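Local coordinates for D-aminopeptidase (PDB 5TZB), which probably hydrolyses peptides and amides carrying an N-terminal beta-amino acid, as a beta-aminopeptidase of the Ntn-hydrolase type in peptidase family S58, at residues P177-E180 with G181-G185. Sequence-based numbering, arbitrary orientation.
Sequences PVAE and GGVGG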
# COMPACT_ATOMS: atom_id res chain seq x y z
N PRO C 177 29.85 16.95 -12.67
CA PRO C 177 29.83 15.67 -13.40
C PRO C 177 29.94 14.46 -12.48
O PRO C 177 30.70 14.49 -11.50
CB PRO C 177 31.04 15.77 -14.33
CG PRO C 177 31.26 17.24 -14.51
CD PRO C 177 30.89 17.86 -13.19
N VAL C 178 29.20 13.40 -12.79
CA VAL C 178 29.19 12.19 -11.99
C VAL C 178 29.73 11.01 -12.81
O VAL C 178 29.25 10.75 -13.90
CB VAL C 178 27.75 11.84 -11.53
CG1 VAL C 178 27.75 10.57 -10.70
CG2 VAL C 178 27.13 12.99 -10.76
N ALA C 179 30.72 10.30 -12.28
CA ALA C 179 31.28 9.16 -12.98
C ALA C 179 30.26 8.03 -13.11
O ALA C 179 29.47 7.77 -12.19
CB ALA C 179 32.55 8.66 -12.27
N GLU C 180 30.27 7.36 -14.26
CA GLU C 180 29.28 6.32 -14.54
C GLU C 180 29.92 4.95 -14.80
O GLU C 180 31.14 4.80 -14.84
CB GLU C 180 28.40 6.73 -15.72
CG GLU C 180 27.60 8.00 -15.48
CD GLU C 180 26.81 8.44 -16.70
OE1 GLU C 180 27.42 8.62 -17.79
OE2 GLU C 180 25.58 8.59 -16.58
N GLY C 181 29.07 3.93 -14.93
CA GLY C 181 29.54 2.59 -15.23
C GLY C 181 29.96 1.81 -13.99
O GLY C 181 29.33 1.92 -12.93
N GLY C 182 31.06 1.08 -14.12
CA GLY C 182 31.57 0.23 -13.06
C GLY C 182 32.33 0.97 -11.97
O GLY C 182 33.51 0.71 -11.75
N VAL C 183 31.64 1.86 -11.27
CA VAL C 183 32.22 2.64 -10.19
C VAL C 183 31.34 2.62 -8.95
O VAL C 183 30.14 2.37 -9.04
CB VAL C 183 32.44 4.12 -10.60
CG1 VAL C 183 33.47 4.23 -11.71
CG2 VAL C 183 31.12 4.73 -11.02
N GLY C 184 31.94 2.90 -7.79
CA GLY C 184 31.18 2.99 -6.55
C GLY C 184 30.35 1.75 -6.34
O GLY C 184 30.84 0.63 -6.47
N GLY C 185 29.06 1.94 -6.10
CA GLY C 185 28.17 0.81 -5.90
C GLY C 185 27.96 -0.00 -7.17
O GLY C 185 27.57 -1.16 -7.10
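An inverse gamma turn centred on Gly-182, in the loop between helix 163-172 and strand 190-191, turns the side chain of Val-183 toward the backbone of Ala-179 and Glu-180. Its closing bond, Val-183 N to Gly-181 O, is 2.8 Å long and bends the chain sharply. Val-183 CG2 lies 3.7 Å from Ala-179 O and 3.8 Å from Glu-180 O, while CG1 is 3.9 Å from Glu-180 O. With CG1 anti to its own carbonyl carbon (chi1 -65°), Val-183 sets both methyls near the oxygen of Glu-180. Valine suits this place because its branched apolar side chain can also pack on His-51 and Ile-198. The small methyl of Ala-179 meets CG2 more loosely, CB to CG2 4.4 Å. At phi 85° and psi -139°, a CB on Gly-181 would collide with Glu-180 O, which explains the glycine. Glu-180 points its side chain the other way, where OE2 accepts a hydrogen bond from Thr-200 N and forms a salt bridge with Arg-22. His-51 NE2 hydrogen-bonds Ala-179 O, tying the loop to strand 48-56. Across the turn the contact is therefore van der Waals packing of valine methyls on peptide carbonyls, with the backbone bond setting the bend and outside polar partners holding the loop.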